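Local coordinates for uncharacterized protein (Bacteroides caccae, PDB 3NO2), which is of unknown function but folds as a six-bladed beta-propeller, with a sequence resembling the Mal s 1 allergenic protein family, at residues H6-G11 against I17-K22; F219-Q222 against L226-C229; F116-G119 against A125-R128; S99-V104 against G136-P141. All blocks are in the same frame, centred on the assembly; numbering follows the deposited sequence.

Contact 1 of 4, residues H6-G11 against I17-K22; sequences HLLVGG and IAIINK
Leu-7 and Val-9 pair with Ile-20 and Ala-18 through four backbone hydrogen bonds, making the antiparallel hairpin of strands 6-10 and 16-21. Leu-7 N to Ile-20 O and Ile-20 N to Leu-7 O are both 2.8 Å. Packing is tight on the face of Leu-7, Val-9, Ala-18 and Ile-20: Val-9 CG2, held between its own backbone N and carbonyl carbon (chi1 of CG1 -67°), lies 3.8 Å from Ile-20 CD1, the two side chains crossing at about a right angle. On the other face Leu-8 CD1 meets Ile-19 CG1 at 3.8 Å, while Ile-19 CG2 reaches His-6 CB. The His-6 end is more open. There Asn-21 CA sits over the imidazole face, 4.2 Å from the ring centroid, and a water in the ring plane joins His-6 NE2 (2.7 Å) to Asn-21 ND2, to which it is the acceptor. Asn-21 OD1 takes its own bond from Thr-24 N. Lys-22, fully extended past Leu-7 CD1, carries its ammonium group to Glu-248. Strand 270-274 flanks 6-10 and strand 26-32 flanks 16-21, so N-terminal hairpin and C-terminal strand share one four-stranded blade, the usual propeller closure; Leu-8 and Ile-17 pack on Ile-50 of strand 50-53.

Contact 2 of 4, residues F219-Q222 against L226-C229; sequences FPLQ and LYIC
Phe-219 and Tyr-227 face each other as an antiparallel hydrogen-bonded pair, and two backbone bonds hold them. Phe-219 N donates to Tyr-227 O at 2.9 Å; in return Tyr-227 N reaches Phe-219 O at 3.0 Å, and Leu-226 CA makes a CA-H...O contact with the same oxygen. The CH-pi contact comes from beyond the strand: Leu-221 sets CD1 over the centre of the Tyr-227 ring, 4.0 Å from its centroid and 9° off the normal, while CD2 touches CE2 of that ring at 3.6 Å. With CG anti to the carbonyl carbon (chi1 -60°), Leu-221 swings back over the tyrosine. Apolar contacts make up the rest. Phe-219 CB meets the Tyr-227 ring at its edge, and its own ring leads away toward Ile-271 and Pro-273. On the other face of the hairpin Leu-226 CD1 lies 3.5 Å from Pro-220 N, its side chain running beside the proline ring and pointing the same way. Pro-220 sits at a non-hydrogen-bonded position, so the proline costs the hairpin no cross-strand bond, and Leu-221 continues the contact by its side chain. The tyrosine is thus apolar over its ring face and polar at its hydroxyl, which bonds to Lys-22 NZ of the N-terminal hairpin.

Contact 3 of 4, residues F116-G119 against A125-R128; sequences FETG and AQFR
Gln-126 and Thr-118 meet within the long connection that leads from strand 110-116 of one propeller blade to strand 131-132 of the next. The Gln-126 CA-CB bond is directed at segment 116-119, and CG, anti to the carbonyl carbon (chi1 -64°), comes 3.6 Å from Thr-118 OG1. Beyond CG the chain is extended, bringing CD to 3.5 Å from the same OG1. At the tip NE2 is also 3.5 Å from Thr-118 OG1, but the angle is too poor for a hydrogen bond. Each group has its own partner: Gln-126 NE2 binds Ile-120 O, its OE1 takes Ser-99 OG and Gly-96 N, and Thr-118 OG1 bonds with Ile-120 N. The amide links the loop at Ile-120 to Gly-96 and to Ser-99, the first residue of strand 99-104. Beside this polar group, Phe-116 and Phe-127 approach obliquely, and both rings also pack on Val-140. Each has CG between its backbone N and carbonyl carbon, chi1 63° for Phe-116 and 55° for Phe-127, an arrangement that turns the two rings toward one another. Their meeting is a single carbon-carbon touch, Phe-116 CZ to Phe-127 CE2 at 4.0 Å.

Contact 4 of 4, residues S99-V104 against G136-P141; sequences STILEV and GNYLVP
Ile-101 and Glu-103 of strand 99-104 reach across to Tyr-138 at the start of strand 138-142, side chain to side chain, with no backbone pairing between the strands; the CA atoms of Ile-101 and Tyr-138 are 8.8 Å apart. First along the segment, Ile-101 lays both its branches on the phenol ring. CD1 sits 3.7 Å from Tyr-138 CG, at the root of the ring, and CG2 stands over the same face nearer the hydroxyl end, 4.1 Å from the centroid and offset toward the rim. The isoleucine and the tyrosine slide past each other in opposite directions, which spreads the contact along the length of the ring. Leu-102 points the other way, toward Ile-71 of strand 67-72 in the preceding blade. Glu-103 then returns to the tyrosine side. Its chain is extended beyond CG, and OE2 arrives at the ring edge, in the ring plane, where it accepts from Tyr-138 OH, 2.5 Å away. The carboxylate is turned almost perpendicular to the ring, 87° between planes, and the hydroxyl meets OE2 from above the carboxylate plane, 39° out of it. OE2 also forms a salt bridge with Lys-132 NZ. Two successive blades are thus joined through buried side chains, by an apolar ring face and a short hydrogen bond to a carboxylate that is probably ionised and stabilised by the lysine; the bond fixes where the phenol tip lies.

In the fold
Contacts 1 and 2 are hairpins within single blades, held mainly by backbone hydrogen bonds, whereas contacts 3 and 4 rest on side chains alone. Contact 4 joins two successive blades; contact 3 is nested in the chain between its segments and touches it, Phe-116 N lying 3.0 Å from Ser-99 O in a probable hydrogen bond. Contacts 1, 3 and 4 are buried, but contact 1 reaches water at one end, and contact 2 is partly buried. Contacts 1 and 2 also touch through packing, Leu-7 CD2 lying 3.7 Å from Tyr-227 OH. Contacts 1 and 3 occupy opposite sides of the chain's centre, about 28 Å apart between centres.

Contact 1 of 4, residues H6-G11 against I17-K22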
loop_
_atom_site.group_PDB
_atom_site.type_symbol
_atom_site.label_atom_id
_atom_site.label_comp_id
_atom_site.label_asym_id
_atom_site.label_seq_id
_atom_site.Cartn_x
_atom_site.Cartn_y
_atom_site.Cartn_z
ATOM N N HIS A 6 13.760 -10.383 4.745
ATOM C CA HIS A 6 13.903 -8.946 4.820
ATOM C C HIS A 6 12.626 -8.286 4.304
ATOM O O HIS A 6 11.927 -8.823 3.445
ATOM C CB HIS A 6 15.111 -8.478 4.009
ATOM C CG HIS A 6 16.413 -8.828 4.656
ATOM N ND1 HIS A 6 16.874 -10.128 4.717
ATOM C CD2 HIS A 6 17.280 -8.083 5.368
ATOM C CE1 HIS A 6 18.016 -10.140 5.392
ATOM N NE2 HIS A 6 18.289 -8.917 5.798
ATOM N N LEU A 7 12.346 -7.114 4.870
ATOM C CA LEU A 7 11.105 -6.375 4.615
ATOM C C LEU A 7 11.428 -4.947 4.261
ATOM O O LEU A 7 12.058 -4.231 5.025
ATOM C CB LEU A 7 10.198 -6.402 5.835
ATOM C CG LEU A 7 9.785 -7.786 6.288
ATOM C CD1 LEU A 7 9.165 -7.713 7.718
ATOM C CD2 LEU A 7 8.854 -8.488 5.321
ATOM N N LEU A 8 11.019 -4.553 3.082
ATOM C CA LEU A 8 11.101 -3.161 2.606
ATOM C C LEU A 8 9.865 -2.429 3.155
ATOM O O LEU A 8 8.758 -2.916 2.983
ATOM C CB LEU A 8 11.133 -3.119 1.081
ATOM C CG LEU A 8 11.135 -1.772 0.382
ATOM C CD1 LEU A 8 12.415 -0.983 0.675
ATOM C CD2 LEU A 8 10.891 -1.946 -1.121
ATOM N N VAL A 9 10.061 -1.301 3.785
ATOM C CA VAL A 9 8.953 -0.548 4.438
ATOM C C VAL A 9 9.094 0.947 4.169
ATOM O O VAL A 9 10.197 1.483 3.941
ATOM C CB VAL A 9 8.887 -0.783 5.967
ATOM C CG1 VAL A 9 8.489 -2.247 6.253
ATOM C CG2 VAL A 9 10.195 -0.427 6.703
ATOM N N GLY A 10 7.966 1.635 4.289
ATOM C CA GLY A 10 7.919 3.060 4.235
ATOM C C GLY A 10 6.618 3.532 4.843
ATOM O O GLY A 10 5.755 2.709 5.215
ATOM N N GLY A 11 6.413 4.824 4.956
ATOM C CA GLY A 11 5.148 5.340 5.437
ATOM C C GLY A 11 5.043 6.817 5.446
ATOM O O GLY A 11 6.058 7.538 5.571
ATOM N N ILE A 17 12.778 5.474 3.550
ATOM C CA ILE A 17 12.354 4.087 3.339
ATOM C C ILE A 17 13.475 3.200 3.887
ATOM O O ILE A 17 14.619 3.644 4.010
ATOM C CB ILE A 17 11.993 3.750 1.875
ATOM C CG1 ILE A 17 13.165 3.997 0.953
ATOM C CG2 ILE A 17 10.749 4.612 1.464
ATOM C CD1 ILE A 17 12.917 3.578 -0.470
ATOM N N ALA A 18 13.153 1.985 4.273
ATOM C CA ALA A 18 14.085 1.151 4.995
ATOM C C ALA A 18 13.902 -0.294 4.642
ATOM O O ALA A 18 12.824 -0.714 4.212
ATOM C CB ALA A 18 13.954 1.371 6.517
ATOM N N ILE A 19 14.951 -1.091 4.863
ATOM C CA ILE A 19 14.862 -2.539 4.808
ATOM C C ILE A 19 15.206 -3.073 6.184
ATOM O O ILE A 19 16.205 -2.667 6.802
ATOM C CB ILE A 19 15.794 -3.172 3.751
ATOM C CG1 ILE A 19 15.375 -2.676 2.366
ATOM C CG2 ILE A 19 15.750 -4.734 3.838
ATOM C CD1 ILE A 19 16.382 -2.979 1.246
ATOM N N ILE A 20 14.330 -3.932 6.697
ATOM C CA ILE A 20 14.421 -4.499 8.041
ATOM C C ILE A 20 14.667 -6.006 7.894
ATOM O O ILE A 20 14.010 -6.702 7.120
ATOM C CB ILE A 20 13.130 -4.222 8.801
ATOM C CG1 ILE A 20 13.017 -2.698 9.039
ATOM C CG2 ILE A 20 13.080 -4.974 10.152
ATOM C CD1 ILE A 20 11.689 -2.211 9.645
ATOM N N ASN A 21 15.629 -6.502 8.672
ATOM C CA ASN A 21 15.793 -7.946 8.861
ATOM C C ASN A 21 14.698 -8.406 9.815
ATOM O O ASN A 21 14.621 -7.935 10.952
ATOM C CB ASN A 21 17.192 -8.203 9.461
ATOM C CG ASN A 21 17.449 -9.663 9.809
ATOM O OD1 ASN A 21 16.589 -10.369 10.304
ATOM N ND2 ASN A 21 18.701 -10.123 9.541
ATOM N N LYS A 22 13.766 -9.191 9.309
ATOM C CA LYS A 22 12.583 -9.565 10.086
ATOM C C LYS A 22 12.954 -10.251 11.422
ATOM O O LYS A 22 12.345 -9.989 12.456
ATOM C CB LYS A 22 11.677 -10.461 9.277
ATOM C CG LYS A 22 10.393 -10.852 9.998
ATOM C CD LYS A 22 9.523 -11.834 9.218
ATOM C CE LYS A 22 8.253 -12.137 9.959
ATOM N NZ LYS A 22 7.387 -13.088 9.212
HETATM O O HOH W 1 20.495 -8.625 7.359
#

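Contact 2 of 4, residues F219-Q222 against L226-C229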
loop_
_atom_site.group_PDB
_atom_site.type_symbol
_atom_site.label_atom_id
_atom_site.label_comp_id
_atom_site.label_asym_id
_atom_site.label_seq_id
_atom_site.Cartn_x
_atom_site.Cartn_y
_atom_site.Cartn_z
ATOM N N PHE A 219 -0.630 -7.396 3.479
ATOM C CA PHE A 219 0.201 -8.212 2.645
ATOM C C PHE A 219 -0.033 -9.675 2.995
ATOM O O PHE A 219 0.515 -10.201 3.960
ATOM C CB PHE A 219 1.693 -7.842 2.748
ATOM C CG PHE A 219 2.486 -8.299 1.565
ATOM C CD1 PHE A 219 2.869 -9.604 1.446
ATOM C CD2 PHE A 219 2.813 -7.398 0.592
ATOM C CE1 PHE A 219 3.597 -10.006 0.293
ATOM C CE2 PHE A 219 3.514 -7.812 -0.551
ATOM C CZ PHE A 219 3.853 -9.099 -0.671
ATOM N N PRO A 220 -0.864 -10.339 2.188
ATOM C CA PRO A 220 -1.121 -11.792 2.431
ATOM C C PRO A 220 0.113 -12.656 2.243
ATOM O O PRO A 220 0.920 -12.381 1.364
ATOM C CB PRO A 220 -2.170 -12.135 1.356
ATOM C CG PRO A 220 -2.881 -10.833 1.092
ATOM C CD PRO A 220 -1.816 -9.768 1.197
ATOM N N LEU A 221 0.228 -13.649 3.120
ATOM C CA LEU A 221 1.360 -14.564 3.173
ATOM C C LEU A 221 0.904 -15.966 2.788
ATOM O O LEU A 221 -0.248 -16.335 2.982
ATOM C CB LEU A 221 2.001 -14.551 4.548
ATOM C CG LEU A 221 2.526 -13.184 4.958
ATOM C CD1 LEU A 221 2.830 -13.147 6.463
ATOM C CD2 LEU A 221 3.719 -12.816 4.070
ATOM N N GLN A 222 1.864 -16.706 2.214
ATOM C CA GLN A 222 1.617 -18.057 1.663
ATOM C C GLN A 222 1.110 -18.968 2.752
ATOM O O GLN A 222 0.321 -19.887 2.486
ATOM C CB GLN A 222 2.895 -18.643 1.032
ATOM C CG GLN A 222 3.256 -18.041 -0.332
ATOM N N LEU A 226 -0.926 -12.799 7.429
ATOM C CA LEU A 226 -1.091 -11.463 6.862
ATOM C C LEU A 226 -0.221 -10.450 7.616
ATOM O O LEU A 226 -0.269 -10.411 8.846
ATOM C CB LEU A 226 -2.581 -11.056 7.040
ATOM C CG LEU A 226 -3.073 -9.769 6.415
ATOM C CD1 LEU A 226 -3.020 -9.891 4.876
ATOM C CD2 LEU A 226 -4.499 -9.425 6.846
ATOM N N TYR A 227 0.525 -9.618 6.894
ATOM C CA TYR A 227 1.078 -8.395 7.475
ATOM C C TYR A 227 0.055 -7.296 7.426
ATOM O O TYR A 227 -0.623 -7.115 6.396
ATOM C CB TYR A 227 2.341 -7.917 6.744
ATOM C CG TYR A 227 3.557 -8.808 6.846
ATOM C CD1 TYR A 227 4.099 -9.188 8.051
ATOM C CD2 TYR A 227 4.214 -9.209 5.706
ATOM C CE1 TYR A 227 5.219 -10.012 8.105
ATOM C CE2 TYR A 227 5.320 -10.031 5.762
ATOM C CZ TYR A 227 5.823 -10.418 6.954
ATOM O OH TYR A 227 6.966 -11.232 7.020
ATOM N N ILE A 228 -0.030 -6.536 8.513
ATOM C CA ILE A 228 -0.892 -5.355 8.609
ATOM C C ILE A 228 -0.020 -4.195 9.038
ATOM O O ILE A 228 0.589 -4.210 10.112
ATOM C CB ILE A 228 -2.034 -5.560 9.611
ATOM C CG1 ILE A 228 -2.842 -6.805 9.288
ATOM C CG2 ILE A 228 -2.891 -4.286 9.685
ATOM C CD1 ILE A 228 -3.844 -7.192 10.401
ATOM N N CYS A 229 0.014 -3.146 8.223
ATOM C CA CYS A 229 0.668 -1.891 8.528
ATOM C C CYS A 229 -0.313 -1.036 9.365
ATOM O O CYS A 229 -1.379 -0.666 8.892
ATOM C CB CYS A 229 1.094 -1.142 7.285
ATOM S SG CYS A 229 2.276 -2.043 6.253
#

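Contact 3 of 4, residues F116-G119 against A125-R128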
loop_
_atom_site.group_PDB
_atom_site.type_symbol
_atom_site.label_atom_id
_atom_site.label_comp_id
_atom_site.label_asym_id
_atom_site.label_seq_id
_atom_site.Cartn_x
_atom_site.Cartn_y
_atom_site.Cartn_z
ATOM N N PHE A 116 -8.877 8.706 -15.502
ATOM C CA PHE A 116 -10.256 8.696 -15.046
ATOM C C PHE A 116 -10.442 9.868 -14.094
ATOM O O PHE A 116 -9.510 10.335 -13.437
ATOM C CB PHE A 116 -10.601 7.347 -14.398
ATOM C CG PHE A 116 -9.804 7.022 -13.145
ATOM C CD1 PHE A 116 -8.529 6.517 -13.228
ATOM C CD2 PHE A 116 -10.363 7.184 -11.893
ATOM C CE1 PHE A 116 -7.797 6.228 -12.099
ATOM C CE2 PHE A 116 -9.621 6.872 -10.758
ATOM C CZ PHE A 116 -8.350 6.403 -10.872
ATOM N N GLU A 117 -11.667 10.339 -14.010
ATOM C CA GLU A 117 -12.043 11.381 -13.079
ATOM C C GLU A 117 -12.933 10.816 -11.976
ATOM O O GLU A 117 -13.948 10.125 -12.220
ATOM C CB GLU A 117 -12.740 12.529 -13.810
ATOM C CG GLU A 117 -13.244 13.636 -12.910
ATOM C CD GLU A 117 -12.161 14.232 -12.000
ATOM O OE1 GLU A 117 -11.090 14.513 -12.509
ATOM O OE2 GLU A 117 -12.433 14.363 -10.776
ATOM N N THR A 118 -12.517 11.078 -10.738
ATOM C CA THR A 118 -13.203 10.563 -9.566
ATOM C C THR A 118 -14.329 11.443 -9.094
ATOM O O THR A 118 -15.166 10.978 -8.317
ATOM C CB THR A 118 -12.240 10.419 -8.366
ATOM O OG1 THR A 118 -11.655 11.691 -8.027
ATOM C CG2 THR A 118 -11.134 9.370 -8.661
ATOM N N GLY A 119 -14.282 12.701 -9.449
ATOM C CA GLY A 119 -15.248 13.670 -8.893
ATOM C C GLY A 119 -14.807 14.237 -7.542
ATOM O O GLY A 119 -15.477 15.134 -6.993
ATOM N N ALA A 125 -7.500 13.406 -1.231
ATOM C CA ALA A 125 -8.686 12.704 -0.788
ATOM C C ALA A 125 -9.135 11.618 -1.735
ATOM O O ALA A 125 -10.224 11.058 -1.555
ATOM C CB ALA A 125 -9.841 13.729 -0.540
ATOM N N GLN A 126 -8.344 11.325 -2.761
ATOM C CA GLN A 126 -8.635 10.269 -3.733
ATOM C C GLN A 126 -8.103 8.929 -3.231
ATOM O O GLN A 126 -8.667 8.343 -2.307
ATOM C CB GLN A 126 -8.144 10.640 -5.134
ATOM C CG GLN A 126 -8.880 11.880 -5.685
ATOM C CD GLN A 126 -8.341 12.364 -7.012
ATOM O OE1 GLN A 126 -7.507 11.711 -7.642
ATOM N NE2 GLN A 126 -8.800 13.547 -7.451
ATOM N N PHE A 127 -7.004 8.423 -3.792
ATOM C CA PHE A 127 -6.548 7.076 -3.485
ATOM C C PHE A 127 -5.130 7.062 -2.960
ATOM O O PHE A 127 -4.363 8.043 -3.019
ATOM C CB PHE A 127 -6.657 6.173 -4.706
ATOM C CG PHE A 127 -5.943 6.691 -5.926
ATOM C CD1 PHE A 127 -4.574 6.520 -6.100
ATOM C CD2 PHE A 127 -6.649 7.412 -6.889
ATOM C CE1 PHE A 127 -3.949 7.001 -7.273
ATOM C CE2 PHE A 127 -6.018 7.860 -8.030
ATOM C CZ PHE A 127 -4.694 7.646 -8.190
ATOM N N ARG A 128 -4.749 5.883 -2.440
ATOM C CA ARG A 128 -3.369 5.573 -2.114
ATOM C C ARG A 128 -2.912 4.441 -3.034
ATOM O O ARG A 128 -2.266 4.737 -4.069
ATOM C CB ARG A 128 -3.188 5.301 -0.627
ATOM C CG ARG A 128 -3.507 6.522 0.216
ATOM C CD ARG A 128 -2.504 7.659 0.030
ATOM N NE ARG A 128 -2.867 8.842 0.825
ATOM C CZ ARG A 128 -3.706 9.787 0.473
ATOM N NH1 ARG A 128 -4.275 9.790 -0.707
ATOM N NH2 ARG A 128 -4.037 10.718 1.368
#

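Contact 4 of 4, residues S99-V104 against G136-P141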
loop_
_atom_site.group_PDB
_atom_site.type_symbol
_atom_site.label_atom_id
_atom_site.label_comp_id
_atom_site.label_asym_id
_atom_site.label_seq_id
_atom_site.Cartn_x
_atom_site.Cartn_y
_atom_site.Cartn_z
ATOM N N SER A 99 -7.131 11.626 -12.605
ATOM C CA SER A 99 -6.338 10.567 -11.999
ATOM C C SER A 99 -5.691 9.764 -13.101
ATOM O O SER A 99 -6.340 9.510 -14.133
ATOM C CB SER A 99 -7.187 9.648 -11.154
ATOM O OG SER A 99 -7.930 10.337 -10.122
ATOM N N THR A 100 -4.444 9.352 -12.919
ATOM C CA THR A 100 -3.726 8.669 -14.010
ATOM C C THR A 100 -3.011 7.439 -13.463
ATOM O O THR A 100 -2.321 7.510 -12.446
ATOM C CB THR A 100 -2.696 9.603 -14.629
ATOM O OG1 THR A 100 -3.364 10.791 -15.110
ATOM C CG2 THR A 100 -1.976 8.968 -15.780
ATOM N N ILE A 101 -3.168 6.319 -14.163
ATOM C CA ILE A 101 -2.466 5.065 -13.915
ATOM C C ILE A 101 -1.520 4.814 -15.081
ATOM O O ILE A 101 -1.910 4.990 -16.252
ATOM C CB ILE A 101 -3.479 3.913 -13.806
ATOM C CG1 ILE A 101 -4.405 4.096 -12.615
ATOM C CG2 ILE A 101 -2.772 2.538 -13.778
ATOM C CD1 ILE A 101 -5.709 3.261 -12.708
ATOM N N LEU A 102 -0.291 4.437 -14.791
ATOM C CA LEU A 102 0.708 4.037 -15.795
ATOM C C LEU A 102 1.242 2.672 -15.440
ATOM O O LEU A 102 1.555 2.383 -14.273
ATOM C CB LEU A 102 1.872 5.017 -15.816
ATOM C CG LEU A 102 1.563 6.493 -16.066
ATOM C CD1 LEU A 102 2.860 7.323 -15.835
ATOM C CD2 LEU A 102 0.963 6.712 -17.511
ATOM N N GLU A 103 1.389 1.816 -16.451
ATOM C CA GLU A 103 2.219 0.614 -16.329
ATOM C C GLU A 103 3.531 0.929 -17.004
ATOM O O GLU A 103 3.552 1.560 -18.067
ATOM C CB GLU A 103 1.517 -0.612 -16.936
ATOM C CG GLU A 103 0.266 -0.940 -16.171
ATOM C CD GLU A 103 -0.460 -2.173 -16.597
ATOM O OE1 GLU A 103 0.143 -3.011 -17.308
ATOM O OE2 GLU A 103 -1.635 -2.348 -16.195
ATOM N N VAL A 104 4.629 0.521 -16.402
ATOM C CA VAL A 104 5.961 1.013 -16.766
ATOM C C VAL A 104 6.920 -0.173 -16.746
ATOM O O VAL A 104 6.832 -1.043 -15.870
ATOM C CB VAL A 104 6.462 2.079 -15.762
ATOM C CG1 VAL A 104 7.824 2.656 -16.120
ATOM C CG2 VAL A 104 5.388 3.219 -15.641
ATOM N N GLY A 136 -7.881 -7.587 -15.687
ATOM C CA GLY A 136 -7.051 -6.510 -16.210
ATOM C C GLY A 136 -7.585 -5.116 -15.966
ATOM O O GLY A 136 -7.044 -4.125 -16.476
ATOM N N ASN A 137 -8.592 -5.011 -15.096
ATOM C CA ASN A 137 -9.116 -3.724 -14.660
ATOM C C ASN A 137 -8.440 -3.293 -13.359
ATOM O O ASN A 137 -7.697 -4.042 -12.739
ATOM C CB ASN A 137 -10.618 -3.820 -14.437
ATOM C CG ASN A 137 -11.335 -4.298 -15.697
ATOM O OD1 ASN A 137 -11.004 -3.884 -16.819
ATOM N ND2 ASN A 137 -12.328 -5.186 -15.494
ATOM N N TYR A 138 -8.686 -2.034 -12.989
ATOM C CA TYR A 138 -8.019 -1.452 -11.835
ATOM C C TYR A 138 -8.966 -1.281 -10.678
ATOM O O TYR A 138 -10.096 -0.773 -10.870
ATOM C CB TYR A 138 -7.376 -0.109 -12.214
ATOM C CG TYR A 138 -6.386 -0.288 -13.341
ATOM C CD1 TYR A 138 -5.190 -0.946 -13.121
ATOM C CD2 TYR A 138 -6.624 0.210 -14.611
ATOM C CE1 TYR A 138 -4.256 -1.120 -14.165
ATOM C CE2 TYR A 138 -5.715 0.040 -15.665
ATOM C CZ TYR A 138 -4.534 -0.612 -15.418
ATOM O OH TYR A 138 -3.611 -0.775 -16.460
ATOM N N LEU A 139 -8.510 -1.638 -9.485
ATOM C CA LEU A 139 -9.296 -1.475 -8.258
ATOM C C LEU A 139 -8.770 -0.225 -7.551
ATOM O O LEU A 139 -7.578 -0.148 -7.168
ATOM C CB LEU A 139 -9.167 -2.682 -7.345
ATOM C CG LEU A 139 -9.736 -3.975 -7.909
ATOM C CD1 LEU A 139 -9.503 -5.146 -6.937
ATOM C CD2 LEU A 139 -11.248 -3.802 -8.190
ATOM N N VAL A 140 -9.653 0.752 -7.400
ATOM C CA VAL A 140 -9.292 2.074 -6.923
ATOM C C VAL A 140 -10.060 2.353 -5.632
ATOM O O VAL A 140 -11.274 2.670 -5.670
ATOM C CB VAL A 140 -9.622 3.149 -7.939
ATOM C CG1 VAL A 140 -9.167 4.535 -7.434
ATOM C CG2 VAL A 140 -9.033 2.797 -9.351
ATOM N N PRO A 141 -9.402 2.219 -4.473
ATOM C CA PRO A 141 -10.052 2.585 -3.221
ATOM C C PRO A 141 -10.008 4.098 -3.048
ATOM O O PRO A 141 -8.970 4.716 -3.334
ATOM C CB PRO A 141 -9.221 1.890 -2.130
ATOM C CG PRO A 141 -8.089 1.156 -2.877
ATOM C CD PRO A 141 -8.016 1.809 -4.240
#